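Local coordinates for protein methylenetetrahydrofolate--tRNA-(uracil-5-)-methyltransferase TrmFO (Thermus thermophilus, PDB 3G5S) that is a folate- and FAD-dependent methyltransferase that probably forms 5-methyluridine at position 54 of tRNAs, at residues A[44-49]-A[107-112]; A[77-82]-A[91-96]; A[191-196]-A[232-237]. All coordinates share one frame; numbering follows the deposited sequence. Where two conformers were deposited one is given.

In the fold
Contacts 1 and 2 are neighbours on the flavin side of the molecule, while contact 3 stands far from both, on the opposite side of the chain's centre from contact 1. The centres of contacts 1 and 2 are 15 Å apart, and they touch, among other places, where Leu108 CG meets Leu77 CD2 at 4.0 Å; along the chain, both halves of contact 2 fall between 44-49 and 107-112, with helix 97-109 leading directly from strand 92-95. The side chain of Phe46 in contact 1 approaches bound FAD to about 7 Å, that of Val95 in contact 2 to about 10 Å. Contact 3 is centred 52 Å from contact 1 and 45 Å from contact 2; its Leu237 side chain is about 11 Å from a bound glutathione.

Contact 1 of 3, residues A[44-49]-A[107-112]; sequences DRFAEI and RLTGHP
Thr109 OG1, hydrogen-bonded to the carbonyl of Thr105 one turn earlier in its helix, also rests against the Phe46 ring, 3.6 Å from CE2. Its hydroxyl stands beside the backbone N (chi1 -59°), a position that lets it reach back to Thr105 while the methyl CG2 is turned the other way. The hydroxyl therefore has its polar partner within the helix and meets the phenyl group through packing alone. Leu108 supplies the apolar half of the seat: its CD1 comes to 3.8 Å from Phe46 CD2, and its CB lies 4.0 Å from that same ring carbon. The leucine side chain runs obliquely to that of Phe46 and the threonine at about a right angle to it; together they cover the CD2-CE2 side. No hydrogen bond links the two segments, and the buried surface is a modest 113 Å².

Phe46 is presented by a type II turn running from Arg45 to Glu48, in which Ala47 takes a positive phi of 59°. Just outside the contact, Thr105 OG1 bonds to the Phe46 amide, and Arg45 forms a salt bridge with Glu98, so helix 97-109 holds this loop by polar links as well. The ring also touches Ala9, Ser14 and Val116. It thus packs where the glycine-rich turn predicted to bind FAD and its helix 11-22 meet the C-terminal part of helix 97-109, beside the parallel sheet of a Rossmann-type dinucleotide-binding fold.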
loop_
_atom_site.group_PDB
_atom_site.type_symbol
_atom_site.label_atom_id
_atom_site.label_comp_id
_atom_site.label_asym_id
_atom_site.label_seq_id
_atom_site.Cartn_x
_atom_site.Cartn_y
_atom_site.Cartn_z
ATOM N N ASP A 44 -12.245 3.029 21.761
ATOM C CA ASP A 44 -12.045 1.618 22.072
ATOM C C ASP A 44 -12.576 0.703 20.965
ATOM O O ASP A 44 -12.577 -0.517 21.116
ATOM C CB ASP A 44 -12.709 1.266 23.410
ATOM C CG ASP A 44 -14.220 1.437 23.384
ATOM O OD1 ASP A 44 -14.778 1.757 22.317
ATOM O OD2 ASP A 44 -14.856 1.252 24.441
ATOM N N ARG A 45 -13.010 1.299 19.857
ATOM C CA ARG A 45 -13.716 0.567 18.811
ATOM C C ARG A 45 -12.783 -0.186 17.881
ATOM O O ARG A 45 -11.688 0.281 17.566
ATOM C CB ARG A 45 -14.549 1.532 17.970
ATOM C CG ARG A 45 -15.670 2.214 18.723
ATOM C CD ARG A 45 -16.905 1.337 18.779
ATOM N NE ARG A 45 -18.052 2.054 19.330
ATOM C CZ ARG A 45 -18.835 2.871 18.630
ATOM N NH1 ARG A 45 -19.857 3.476 19.222
ATOM N NH2 ARG A 45 -18.599 3.084 17.342
ATOM N N PHE A 46 -13.230 -1.347 17.418
ATOM C CA PHE A 46 -12.517 -2.053 16.369
ATOM C C PHE A 46 -12.697 -1.306 15.051
ATOM O O PHE A 46 -13.770 -0.773 14.770
ATOM C CB PHE A 46 -13.025 -3.484 16.216
ATOM C CG PHE A 46 -12.993 -4.290 17.491
ATOM C CD1 PHE A 46 -12.125 -3.967 18.529
ATOM C CD2 PHE A 46 -13.815 -5.395 17.638
ATOM C CE1 PHE A 46 -12.098 -4.724 19.696
ATOM C CE2 PHE A 46 -13.793 -6.149 18.800
ATOM C CZ PHE A 46 -12.936 -5.811 19.824
ATOM N N ALA A 47 -11.636 -1.278 14.255
ATOM C CA ALA A 47 -11.657 -0.659 12.937
ATOM C C ALA A 47 -12.016 0.827 12.997
ATOM O O ALA A 47 -12.678 1.366 12.115
ATOM C CB ALA A 47 -12.589 -1.420 11.992
ATOM N N GLU A 48 -11.553 1.495 14.046
ATOM C CA GLU A 48 -11.651 2.940 14.115
ATOM C C GLU A 48 -10.977 3.570 12.901
ATOM O O GLU A 48 -9.857 3.200 12.540
ATOM C CB GLU A 48 -10.995 3.459 15.399
ATOM C CG GLU A 48 -10.921 4.979 15.472
ATOM C CD GLU A 48 -10.314 5.507 16.773
ATOM O OE1 GLU A 48 -10.201 4.752 17.763
ATOM O OE2 GLU A 48 -9.948 6.697 16.801
ATOM N N ILE A 49 -11.671 4.521 12.286
ATOM C CA ILE A 49 -11.154 5.285 11.163
ATOM C C ILE A 49 -10.500 6.544 11.725
ATOM O O ILE A 49 -11.179 7.393 12.298
ATOM C CB ILE A 49 -12.306 5.680 10.215
ATOM C CG1 ILE A 49 -12.952 4.432 9.605
ATOM C CG2 ILE A 49 -11.823 6.644 9.138
ATOM C CD1 ILE A 49 -12.140 3.802 8.493
ATOM N N ARG A 107 -20.562 -6.730 15.576
ATOM C CA ARG A 107 -20.603 -8.022 14.893
ATOM C C ARG A 107 -19.506 -8.947 15.409
ATOM O O ARG A 107 -19.739 -10.129 15.633
ATOM C CB ARG A 107 -20.492 -7.868 13.368
ATOM C CG ARG A 107 -21.691 -7.218 12.673
ATOM C CD ARG A 107 -23.012 -7.911 12.965
ATOM N NE ARG A 107 -23.022 -9.342 12.659
ATOM C CZ ARG A 107 -23.161 -9.858 11.440
ATOM N NH1 ARG A 107 -23.274 -9.065 10.385
ATOM N NH2 ARG A 107 -23.180 -11.174 11.271
ATOM N N LEU A 108 -18.307 -8.407 15.592
ATOM C CA LEU A 108 -17.196 -9.199 16.107
ATOM C C LEU A 108 -17.418 -9.611 17.559
ATOM O O LEU A 108 -17.344 -10.792 17.902
ATOM C CB LEU A 108 -15.883 -8.428 15.968
ATOM C CG LEU A 108 -15.276 -8.473 14.568
ATOM C CD1 LEU A 108 -14.212 -7.406 14.393
ATOM C CD2 LEU A 108 -14.714 -9.852 14.279
ATOM N N THR A 109 -17.697 -8.631 18.410
ATOM C CA THR A 109 -17.807 -8.887 19.841
ATOM C C THR A 109 -18.908 -9.901 20.148
ATOM O O THR A 109 -18.785 -10.694 21.080
ATOM C CB THR A 109 -18.025 -7.585 20.632
ATOM O OG1 THR A 109 -16.925 -6.696 20.396
ATOM C CG2 THR A 109 -18.122 -7.871 22.127
ATOM N N GLY A 110 -19.968 -9.887 19.347
ATOM C CA GLY A 110 -21.090 -10.784 19.545
ATOM C C GLY A 110 -20.925 -12.196 19.008
ATOM O O GLY A 110 -21.788 -13.043 19.225
ATOM N N HIS A 111 -19.827 -12.464 18.305
ATOM C CA HIS A 111 -19.612 -13.795 17.740
ATOM C C HIS A 111 -19.191 -14.802 18.815
ATOM O O HIS A 111 -18.279 -14.528 19.591
ATOM C CB HIS A 111 -18.557 -13.755 16.634
ATOM C CG HIS A 111 -18.619 -14.936 15.723
ATOM N ND1 HIS A 111 -18.228 -16.199 16.113
ATOM C CD2 HIS A 111 -19.062 -15.055 14.451
ATOM C CE1 HIS A 111 -18.420 -17.044 15.116
ATOM N NE2 HIS A 111 -18.928 -16.374 14.095
ATOM N N PRO A 112 -19.837 -15.984 18.841
ATOM C CA PRO A 112 -19.565 -16.986 19.884
ATOM C C PRO A 112 -18.125 -17.487 19.896
ATOM O O PRO A 112 -17.672 -18.000 20.919
ATOM C CB PRO A 112 -20.488 -18.154 19.512
ATOM C CG PRO A 112 -21.511 -17.585 18.592
ATOM C CD PRO A 112 -20.842 -16.452 17.868
#

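Contact 2 of 3, residues A[77-82]-A[91-96]; sequences LVMEAA and GALAVD
No ring or other flat group takes part where Met79 and Ala82 meet Leu93 and Val95; the contact is made by methyl groups and one backbone CA, without faces or edges to match. Met79, present as selenomethionine, folds back at each side-chain torsion, ending with chi3 -60°, and this hooked shape brings its terminal CE to 3.6 Å from Leu93 CD2. The same leucine methyl lies 4.1 Å from Ala82 CB, so it is flanked by two residues of the helix. Farther along the strand, Val95 CG1 presses on the helix backbone itself, 3.6 Å from Ala82 CA and 3.7 Å from its CB. The small alanine permits this close approach, with Ala82 CA only 5.8 Å from Val95 CA. Leu93 and Val95 both point toward the helix, whereas the intervening Ala94 points away, toward Asn53 and Ala89.

Helix 77-82 and strand 92-95 cross nearly at right angles (83°), their axes 9.5 Å apart at the closest. The strand is the middle one of an antiparallel sheet, between 54-57 and 86-87. Met79 also packs on helix 63-74 and Ala81 on helix 97-109, whose N-cap is Asp96, so helix 77-84 is wedged between two other helices and the sheet.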
loop_
_atom_site.group_PDB
_atom_site.type_symbol
_atom_site.label_atom_id
_atom_site.label_comp_id
_atom_site.label_asym_id
_atom_site.label_seq_id
_atom_site.Cartn_x
_atom_site.Cartn_y
_atom_site.Cartn_z
ATOM N N LEU A 77 -16.607 -7.825 6.093
ATOM C CA LEU A 77 -17.292 -7.097 7.150
ATOM C C LEU A 77 -17.103 -5.592 6.999
ATOM O O LEU A 77 -18.023 -4.805 7.236
ATOM C CB LEU A 77 -16.775 -7.555 8.512
ATOM C CG LEU A 77 -17.373 -6.882 9.746
ATOM C CD1 LEU A 77 -18.868 -7.124 9.822
ATOM C CD2 LEU A 77 -16.678 -7.400 10.998
ATOM N N VAL A 78 -15.896 -5.184 6.636
ATOM C CA VAL A 78 -15.620 -3.774 6.403
ATOM C C VAL A 78 -16.531 -3.212 5.306
ATOM O O VAL A 78 -17.083 -2.125 5.460
ATOM C CB VAL A 78 -14.122 -3.541 6.108
ATOM C CG1 VAL A 78 -13.878 -2.183 5.462
ATOM C CG2 VAL A 78 -13.322 -3.673 7.406
HETATM N N MSE A 79 -16.725 -3.958 4.222
HETATM C CA MSE A 79 -17.626 -3.472 3.176
HETATM C C MSE A 79 -19.091 -3.458 3.625
HETATM O O MSE A 79 -19.827 -2.550 3.259
HETATM C CB MSE A 79 -17.455 -4.255 1.876
HETATM C CG MSE A 79 -16.132 -4.003 1.177
HETATM SE SE MSE A 79 -15.780 -2.127 0.800
HETATM C CE MSE A 79 -17.334 -1.787 -0.321
ATOM N N GLU A 80 -19.513 -4.442 4.417
ATOM C CA GLU A 80 -20.865 -4.423 4.973
ATOM C C GLU A 80 -21.065 -3.159 5.795
ATOM O O GLU A 80 -22.065 -2.450 5.658
ATOM C CB GLU A 80 -21.102 -5.633 5.874
ATOM C CG GLU A 80 -21.209 -6.957 5.164
ATOM C CD GLU A 80 -21.612 -8.092 6.098
ATOM O OE1 GLU A 80 -21.896 -7.834 7.288
ATOM O OE2 GLU A 80 -21.630 -9.246 5.637
ATOM N N ALA A 81 -20.105 -2.896 6.675
ATOM C CA ALA A 81 -20.173 -1.734 7.538
ATOM C C ALA A 81 -20.207 -0.457 6.719
ATOM O O ALA A 81 -20.948 0.469 7.039
ATOM C CB ALA A 81 -18.980 -1.719 8.485
ATOM N N ALA A 82 -19.386 -0.396 5.679
ATOM C CA ALA A 82 -19.334 0.797 4.847
ATOM C C ALA A 82 -20.645 1.018 4.095
ATOM O O ALA A 82 -21.137 2.141 3.996
ATOM C CB ALA A 82 -18.180 0.705 3.874
ATOM N N GLY A 91 -18.696 10.848 -5.253
ATOM C CA GLY A 91 -18.141 9.797 -6.091
ATOM C C GLY A 91 -17.355 8.757 -5.316
ATOM O O GLY A 91 -17.092 7.661 -5.813
ATOM N N ALA A 92 -16.970 9.106 -4.093
ATOM C CA ALA A 92 -16.248 8.185 -3.233
ATOM C C ALA A 92 -17.219 7.454 -2.327
ATOM O O ALA A 92 -18.305 7.953 -2.021
ATOM C CB ALA A 92 -15.225 8.934 -2.406
ATOM N N LEU A 93 -16.819 6.262 -1.905
ATOM C CA LEU A 93 -17.496 5.567 -0.828
ATOM C C LEU A 93 -16.946 6.131 0.466
ATOM O O LEU A 93 -15.766 5.979 0.758
ATOM C CB LEU A 93 -17.210 4.071 -0.913
ATOM C CG LEU A 93 -17.756 3.208 0.225
ATOM C CD1 LEU A 93 -19.274 3.304 0.316
ATOM C CD2 LEU A 93 -17.314 1.761 0.048
ATOM N N ALA A 94 -17.793 6.816 1.219
ATOM C CA ALA A 94 -17.384 7.384 2.496
ATOM C C ALA A 94 -18.382 6.969 3.561
ATOM O O ALA A 94 -19.529 6.627 3.254
ATOM C CB ALA A 94 -17.289 8.902 2.406
ATOM N N VAL A 95 -17.937 6.995 4.812
ATOM C CA VAL A 95 -18.719 6.442 5.901
ATOM C C VAL A 95 -18.878 7.395 7.072
ATOM O O VAL A 95 -18.029 8.253 7.329
ATOM C CB VAL A 95 -18.088 5.133 6.434
ATOM C CG1 VAL A 95 -17.958 4.118 5.312
ATOM C CG2 VAL A 95 -16.728 5.406 7.084
ATOM N N ASP A 96 -19.984 7.230 7.781
ATOM C CA ASP A 96 -20.116 7.779 9.116
ATOM C C ASP A 96 -19.178 6.948 9.988
ATOM O O ASP A 96 -19.387 5.749 10.157
ATOM C CB ASP A 96 -21.565 7.657 9.580
ATOM C CG ASP A 96 -21.784 8.209 10.966
ATOM O OD1 ASP A 96 -21.168 7.709 11.928
ATOM O OD2 ASP A 96 -22.595 9.141 11.107
#

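Contact 3 of 3, residues A[191-196]-A[232-237]; sequences MTEEEY and RGYQTL
Tyr196 reaches across with its hydroxyl and donates a short hydrogen bond, OH to Tyr234 O, of 2.6 Å; the C=O...O angle is 149°, with the donor tilted from the carbonyl plane. With CG anti to the backbone N (chi1 172°), its ring is carried across to segment 232-237. A water then donates to this same Tyr196 OH at 3.0 Å, so the hydroxyl both gives and receives. The ring edge meets Tyr234 as well: Tyr196 CE2 sits over one face, 3.6 Å from Tyr234 CE2, in a T-shaped (edge-to-face) pair with planes 79° apart. Leu237 CB lies near the Tyr196 ring plane, 3.6 Å from OH, and Glu193 CG packs against Tyr234 OH.

A phenylalanine in place of Tyr196 would probably keep much of the edge-to-face packing but leave the carbonyl of Tyr234 without its hydroxyl donor and the water with one partner fewer.

The tyrosine contact joins the start of helix 193-205, which follows strand 187-191 of the six-stranded antiparallel sheet, to the loop running into helix 236-239. That loop is held by the water, which donates to Gly233 O at 2.7 Å and accepts from Leu237 N at 2.9 Å. Gly233 O also receives Thr236 N and, from above the carbonyl plane, Thr236 OG1. Farther back, at the N-terminus of the helix that carries Tyr196, Thr192 and Glu195 form a capping box: Glu195 N bonds to Thr192 OG1 at 3.1 Å, and Thr192 N to the Glu195 carboxylate.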
loop_
_atom_site.group_PDB
_atom_site.type_symbol
_atom_site.label_atom_id
_atom_site.label_comp_id
_atom_site.label_asym_id
_atom_site.label_seq_id
_atom_site.Cartn_x
_atom_site.Cartn_y
_atom_site.Cartn_z
HETATM N N MSE A 191 18.005 17.006 -18.438
HETATM C CA MSE A 191 17.418 18.327 -18.364
HETATM C C MSE A 191 18.496 19.360 -18.642
HETATM O O MSE A 191 19.650 19.172 -18.247
HETATM C CB MSE A 191 16.900 18.543 -16.954
HETATM C CG MSE A 191 15.730 19.449 -16.875
HETATM SE SE MSE A 191 14.969 19.257 -15.135
HETATM C CE MSE A 191 14.566 17.413 -15.171
ATOM N N THR A 192 18.124 20.449 -19.308
ATOM C CA THR A 192 19.033 21.573 -19.471
ATOM C C THR A 192 18.990 22.425 -18.211
ATOM O O THR A 192 18.126 22.250 -17.348
ATOM C CB THR A 192 18.610 22.478 -20.634
ATOM O OG1 THR A 192 17.313 23.017 -20.352
ATOM C CG2 THR A 192 18.577 21.702 -21.945
ATOM N N GLU A 193 19.916 23.369 -18.119
ATOM C CA GLU A 193 19.924 24.316 -17.016
ATOM C C GLU A 193 18.612 25.104 -16.924
ATOM O O GLU A 193 18.102 25.324 -15.833
ATOM C CB GLU A 193 21.122 25.263 -17.142
ATOM C CG GLU A 193 21.383 26.147 -15.927
ATOM C CD GLU A 193 22.667 26.956 -16.062
ATOM O OE1 GLU A 193 23.290 26.917 -17.144
ATOM O OE2 GLU A 193 23.056 27.636 -15.089
ATOM N N GLU A 194 18.060 25.536 -18.056
ATOM C CA GLU A 194 16.796 26.271 -18.014
ATOM C C GLU A 194 15.637 25.399 -17.540
ATOM O O GLU A 194 14.780 25.850 -16.782
ATOM C CB GLU A 194 16.466 26.905 -19.368
ATOM C CG GLU A 194 15.010 27.377 -19.515
ATOM C CD GLU A 194 14.599 28.454 -18.512
ATOM O OE1 GLU A 194 15.486 29.055 -17.866
ATOM O OE2 GLU A 194 13.379 28.707 -18.378
ATOM N N GLU A 195 15.607 24.148 -17.980
ATOM C CA GLU A 195 14.565 23.240 -17.523
ATOM C C GLU A 195 14.697 22.977 -16.028
ATOM O O GLU A 195 13.698 22.915 -15.307
ATOM C CB GLU A 195 14.601 21.936 -18.314
ATOM C CG GLU A 195 14.140 22.121 -19.748
ATOM C CD GLU A 195 14.407 20.921 -20.635
ATOM O OE1 GLU A 195 15.414 20.219 -20.417
ATOM O OE2 GLU A 195 13.615 20.697 -21.576
ATOM N N TYR A 196 15.930 22.825 -15.557
ATOM C CA TYR A 196 16.156 22.667 -14.129
ATOM C C TYR A 196 15.686 23.896 -13.355
ATOM O O TYR A 196 15.023 23.784 -12.331
ATOM C CB TYR A 196 17.624 22.376 -13.815
ATOM C CG TYR A 196 17.885 22.408 -12.329
ATOM C CD1 TYR A 196 17.449 21.373 -11.512
ATOM C CD2 TYR A 196 18.526 23.487 -11.736
ATOM C CE1 TYR A 196 17.663 21.404 -10.152
ATOM C CE2 TYR A 196 18.746 23.525 -10.371
ATOM C CZ TYR A 196 18.313 22.478 -9.585
ATOM O OH TYR A 196 18.512 22.493 -8.228
ATOM N N ARG A 232 16.431 24.667 0.339
ATOM C CA ARG A 232 17.722 24.812 0.991
ATOM C C ARG A 232 18.807 25.299 0.019
ATOM O O ARG A 232 19.935 25.567 0.426
ATOM C CB ARG A 232 18.071 23.522 1.753
ATOM C CG ARG A 232 17.044 23.276 2.879
ATOM C CD ARG A 232 17.227 22.011 3.716
ATOM N NE ARG A 232 16.107 21.866 4.650
ATOM C CZ ARG A 232 16.014 20.933 5.595
ATOM N NH1 ARG A 232 16.980 20.040 5.763
ATOM N NH2 ARG A 232 14.946 20.899 6.383
ATOM N N GLY A 233 18.443 25.463 -1.253
ATOM C CA GLY A 233 19.321 26.106 -2.215
ATOM C C GLY A 233 19.308 25.529 -3.619
ATOM O O GLY A 233 19.041 24.347 -3.813
ATOM N N TYR A 234 19.611 26.380 -4.595
ATOM C CA TYR A 234 19.695 26.000 -6.003
ATOM C C TYR A 234 20.603 24.787 -6.238
ATOM O O TYR A 234 20.309 23.942 -7.077
ATOM C CB TYR A 234 20.194 27.199 -6.818
ATOM C CG TYR A 234 20.277 26.996 -8.315
ATOM C CD1 TYR A 234 21.463 26.599 -8.921
ATOM C CD2 TYR A 234 19.176 27.233 -9.130
ATOM C CE1 TYR A 234 21.545 26.430 -10.295
ATOM C CE2 TYR A 234 19.249 27.067 -10.503
ATOM C CZ TYR A 234 20.436 26.664 -11.079
ATOM O OH TYR A 234 20.511 26.503 -12.447
ATOM N N GLN A 235 21.705 24.699 -5.501
ATOM C CA GLN A 235 22.671 23.627 -5.734
ATOM C C GLN A 235 22.228 22.266 -5.221
ATOM O O GLN A 235 22.717 21.239 -5.681
ATOM C CB GLN A 235 24.005 23.962 -5.071
ATOM C CG GLN A 235 24.730 25.142 -5.665
ATOM C CD GLN A 235 26.116 25.282 -5.074
ATOM O OE1 GLN A 235 26.279 25.702 -3.927
ATOM N NE2 GLN A 235 27.124 24.904 -5.843
ATOM N N THR A 236 21.319 22.268 -4.255
ATOM C CA THR A 236 21.041 21.078 -3.464
ATOM C C THR A 236 20.594 19.883 -4.305
ATOM O O THR A 236 21.149 18.791 -4.189
ATOM C CB THR A 236 19.997 21.390 -2.382
ATOM O OG1 THR A 236 20.269 22.675 -1.806
ATOM C CG2 THR A 236 20.000 20.324 -1.309
ATOM N N LEU A 237 19.594 20.076 -5.156
ATOM C CA LEU A 237 19.120 18.963 -5.974
ATOM C C LEU A 237 20.194 18.461 -6.946
ATOM O O LEU A 237 20.235 17.276 -7.285
ATOM C CB LEU A 237 17.836 19.335 -6.724
ATOM C CG LEU A 237 16.605 19.512 -5.836
ATOM C CD1 LEU A 237 15.483 20.199 -6.598
ATOM C CD2 LEU A 237 16.141 18.172 -5.284
HETATM O O HOH W 1 17.932 22.437 -5.307
#